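Side-chain contacts in 1-phosphatidylinositol 4,5-bisphosphate phosphodiesterase (Drosophila melanogaster, PDB 6IRB), which belongs to the phosphoinositide phospholipase C-beta family and here comprises a long, almost wholly helical segment that folds back as a hairpin: residues A[61-64]-A[65-68]; A[139-142]-A[143-147]. The protein carries 2 engineered substitutions. One frame throughout, in Å; residues are numbered along the deposited sequence.

Interaction 1. Residues A[61-64]-A[65-68]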
loop_
_atom_site.group_PDB
_atom_site.type_symbol
_atom_site.label_atom_id
_atom_site.label_comp_id
_atom_site.label_asym_id
_atom_site.label_seq_id
_atom_site.Cartn_x
_atom_site.Cartn_y
_atom_site.Cartn_z
ATOM N N SER A 61 -6.784 26.723 38.309
ATOM C CA SER A 61 -5.853 25.620 38.107
ATOM C C SER A 61 -6.590 24.323 37.804
ATOM O O SER A 61 -6.077 23.476 37.063
ATOM C CB SER A 61 -4.965 25.446 39.337
ATOM O OG SER A 61 -4.115 24.321 39.188
ATOM N N LYS A 62 -7.779 24.144 38.384
ATOM C CA LYS A 62 -8.595 22.965 38.099
ATOM C C LYS A 62 -8.971 22.877 36.625
ATOM O O LYS A 62 -8.878 21.810 36.003
ATOM C CB LYS A 62 -9.859 23.023 38.954
ATOM C CG LYS A 62 -10.944 22.047 38.550
ATOM C CD LYS A 62 -12.264 22.443 39.201
ATOM C CE LYS A 62 -12.644 23.878 38.839
ATOM N NZ LYS A 62 -14.076 24.176 39.112
ATOM N N ASP A 63 -9.404 23.994 36.048
ATOM C CA ASP A 63 -9.764 24.005 34.638
ATOM C C ASP A 63 -8.523 23.959 33.762
ATOM O O ASP A 63 -8.484 23.234 32.761
ATOM C CB ASP A 63 -10.617 25.229 34.323
ATOM C CG ASP A 63 -12.081 25.003 34.633
ATOM O OD1 ASP A 63 -12.863 25.974 34.556
ATOM O OD2 ASP A 63 -12.447 23.852 34.956
ATOM N N ASP A 64 -7.515 24.756 34.111
ATOM C CA ASP A 64 -6.320 24.854 33.286
ATOM C C ASP A 64 -5.673 23.495 33.032
ATOM O O ASP A 64 -5.423 23.123 31.878
ATOM C CB ASP A 64 -5.329 25.790 33.970
ATOM C CG ASP A 64 -3.937 25.659 33.413
ATOM O OD1 ASP A 64 -3.123 24.946 34.037
ATOM O OD2 ASP A 64 -3.660 26.247 32.353
ATOM N N ILE A 65 -5.410 22.729 34.090
ATOM C CA ILE A 65 -4.847 21.397 33.888
ATOM C C ILE A 65 -5.847 20.481 33.191
ATOM O O ILE A 65 -5.458 19.624 32.385
ATOM C CB ILE A 65 -4.342 20.832 35.227
ATOM C CG1 ILE A 65 -2.921 21.347 35.491
ATOM C CG2 ILE A 65 -4.362 19.316 35.225
ATOM C CD1 ILE A 65 -2.208 20.670 36.640
ATOM N N ARG A 66 -7.144 20.665 33.459
ATOM C CA ARG A 66 -8.174 19.914 32.743
ATOM C C ARG A 66 -8.080 20.139 31.242
ATOM O O ARG A 66 -8.259 19.204 30.452
ATOM C CB ARG A 66 -9.560 20.303 33.248
ATOM C CG ARG A 66 -10.648 20.140 32.201
ATOM C CD ARG A 66 -11.747 21.173 32.381
ATOM N NE ARG A 66 -11.487 22.397 31.626
ATOM C CZ ARG A 66 -12.367 23.385 31.472
ATOM N NH1 ARG A 66 -13.577 23.295 32.013
ATOM N NH2 ARG A 66 -12.038 24.466 30.774
ATOM N N ASN A 67 -7.837 21.379 30.828
ATOM C CA ASN A 67 -7.713 21.664 29.404
ATOM C C ASN A 67 -6.565 20.879 28.779
ATOM O O ASN A 67 -6.707 20.337 27.676
ATOM C CB ASN A 67 -7.542 23.162 29.203
ATOM C CG ASN A 67 -8.832 23.908 29.443
ATOM O OD1 ASN A 67 -9.793 23.342 29.964
ATOM N ND2 ASN A 67 -8.867 25.181 29.063
ATOM N N ASP A 68 -5.407 20.836 29.447
ATOM C CA ASP A 68 -4.331 19.951 29.004
ATOM C C ASP A 68 -4.806 18.510 28.889
ATOM O O ASP A 68 -4.435 17.796 27.949
ATOM C CB ASP A 68 -3.135 20.035 29.952
ATOM C CG ASP A 68 -1.810 19.846 29.233
ATOM O OD1 ASP A 68 -1.054 18.926 29.618
ATOM O OD2 ASP A 68 -1.532 20.592 28.269
#
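S61 and I65 meet one turn apart within the long helix 18-150, in a local contact along its exposed surface: i to i+4 backbone bonds and an i to i+3 side-chain pair. The N-H of I65 reaches S61 O at 3.1 Å, and the CB of I65 lies near the same carbonyl oxygen. K62 contributes through its backbone: its O accepts from R66 N at 3.3 Å.

D63 carries the side-chain part. Its CG sits beside its own backbone N (chi1 -84°), and the carboxylate lies flat against one face of the R66 guanidinium. The two planes are 18° apart and the side chains run side by side. D63 OD2 is 3.2 Å from R66 NH1, but it stands over the plane, offset toward the rim. This is a salt bridge of charges only, with no N-H aimed at the oxygen. The R66 chain bends at chi2 and chi3 to bring its head over here. The guanidinium edge is used differently. NE and NH2 both donate to N67 OD1, each at 2.6 Å, so one amide oxygen takes two bonds almost in the guanidinium plane. This side-on grip probably limits rotation of the head while D63 lies over its face. The backbone O of D63 accepts from N67 N.

D64 OD1 comes back beside I65, 3.9 Å from I65 CG1. The D64 backbone O receives a weak hydrogen bond from D68 N at 3.3 Å.

Interaction 2. Residues A[139-142]-A[143-147]; sequences AKMS and ADTAK
M141 and T145 touch through carbon atoms one helical turn apart. The CG of M141, a selenomethionine, lies 3.7 Å from the CG2 methyl of T145. The T145 hydroxyl turns back toward the preceding turn, because OG1 sits between its own backbone N and carbonyl carbon (chi1 53°). There it is 2.9 Å from S142 O and 3.0 Å from M141 O. Its one proton could serve either carbonyl, and the choice is not settled.

K140 and D144 meet on the exposed surface. The aliphatic chain of K140 bends at chi2 and crosses the D144 carboxylate. Its CE is 3.2 Å from D144 OD1, and its CG lies near OD2. The ammonium goes further: K140 NZ is 4.2 Å from D144 OD1, beyond a salt bridge. Attraction between the charges is still likely.

The main chain sets these positions. D144 N donates to K140 O at 2.8 Å, and A146 N donates to S142 O. A143 N closes the same spacing on A139 O at 3.2 Å.

Farther out, the selenomethionine M141 touches R174 and F175, and T145 touches N171. All three belong to helix 157-210. So this pair faces the returning helix, near the turn of an antiparallel helical hairpin, as in the coiled-coil C-terminal region of phospholipase C-beta enzymes.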
loop_
_atom_site.group_PDB
_atom_site.type_symbol
_atom_site.label_atom_id
_atom_site.label_comp_id
_atom_site.label_asym_id
_atom_site.label_seq_id
_atom_site.Cartn_x
_atom_site.Cartn_y
_atom_site.Cartn_z
ATOM N N ALA A 139 2.587 -33.839 -60.066
ATOM C CA ALA A 139 1.839 -33.653 -61.296
ATOM C C ALA A 139 2.764 -33.254 -62.439
ATOM O O ALA A 139 2.671 -33.814 -63.539
ATOM C CB ALA A 139 0.748 -32.608 -61.087
ATOM N N LYS A 140 3.694 -32.324 -62.192
ATOM C CA LYS A 140 4.510 -31.815 -63.290
ATOM C C LYS A 140 5.342 -32.912 -63.923
ATOM O O LYS A 140 5.452 -32.985 -65.152
ATOM C CB LYS A 140 5.431 -30.695 -62.829
ATOM C CG LYS A 140 6.397 -30.286 -63.935
ATOM C CD LYS A 140 5.886 -29.074 -64.687
ATOM C CE LYS A 140 6.509 -28.968 -66.066
ATOM N NZ LYS A 140 5.980 -27.795 -66.820
HETATM N N MSE A 141 5.944 -33.762 -63.109
HETATM C CA MSE A 141 6.619 -34.902 -63.673
HETATM C C MSE A 141 5.698 -35.732 -64.534
HETATM O O MSE A 141 6.111 -36.200 -65.592
HETATM C CB MSE A 141 7.265 -35.735 -62.603
HETATM C CG MSE A 141 8.265 -36.658 -63.218
HETATM SE SE MSE A 141 9.071 -37.757 -61.887
HETATM C CE MSE A 141 7.913 -37.314 -60.386
ATOM N N SER A 142 4.477 -35.971 -64.059
ATOM C CA SER A 142 3.594 -36.886 -64.775
ATOM C C SER A 142 3.418 -36.434 -66.218
ATOM O O SER A 142 3.484 -37.239 -67.152
ATOM C CB SER A 142 2.237 -36.984 -64.083
ATOM O OG SER A 142 1.207 -37.186 -65.041
ATOM N N ALA A 143 3.158 -35.144 -66.414
ATOM C CA ALA A 143 3.298 -34.552 -67.738
ATOM C C ALA A 143 4.688 -34.808 -68.311
ATOM O O ALA A 143 4.834 -35.390 -69.391
ATOM C CB ALA A 143 3.017 -33.051 -67.673
ATOM N N ASP A 144 5.724 -34.399 -67.567
ATOM C CA ASP A 144 7.099 -34.466 -68.060
ATOM C C ASP A 144 7.497 -35.882 -68.465
ATOM O O ASP A 144 8.265 -36.073 -69.418
ATOM C CB ASP A 144 8.031 -33.875 -67.015
ATOM C CG ASP A 144 7.855 -32.369 -66.895
ATOM O OD1 ASP A 144 6.919 -31.832 -67.537
ATOM O OD2 ASP A 144 8.624 -31.726 -66.147
ATOM N N THR A 145 7.030 -36.887 -67.735
ATOM C CA THR A 145 7.284 -38.251 -68.186
ATOM C C THR A 145 6.480 -38.539 -69.452
ATOM O O THR A 145 7.000 -39.128 -70.408
ATOM C CB THR A 145 7.005 -39.262 -67.066
ATOM O OG1 THR A 145 5.690 -39.068 -66.527
ATOM C CG2 THR A 145 8.048 -39.136 -65.956
ATOM N N ALA A 146 5.201 -38.139 -69.460
ATOM C CA ALA A 146 4.313 -38.408 -70.590
ATOM C C ALA A 146 4.795 -37.706 -71.855
ATOM O O ALA A 146 4.855 -38.313 -72.931
ATOM C CB ALA A 146 2.888 -37.973 -70.254
ATOM N N LYS A 147 5.099 -36.409 -71.756
ATOM C CA LYS A 147 5.546 -35.665 -72.930
ATOM C C LYS A 147 6.813 -36.275 -73.513
ATOM O O LYS A 147 6.975 -36.339 -74.736
ATOM C CB LYS A 147 5.778 -34.197 -72.578
ATOM C CG LYS A 147 6.263 -33.352 -73.757
ATOM C CD LYS A 147 7.253 -32.271 -73.318
ATOM C CE LYS A 147 7.306 -31.109 -74.304
ATOM N NZ LYS A 147 7.265 -31.584 -75.716
#

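Overall arrangement
From the N terminus, the short helix 11-15 leads into helix 18-150, which carries both contacts. Interaction 1 comes first, and interaction 2 follows near the end of the same helix. Each joins neighbouring turns and closes no loop longer than a helical turn. They lie in series, without nesting or crossing. Their centres are 117 Å apart, on opposite sides of the chain's centre. Interaction 1 ties neighbouring turns of the long helix. After interaction 2 the chain turns and returns as helix 157-210. Residues of 139-147 touch that helix, so interaction 2 also lies where the two arms of the hairpin pack together.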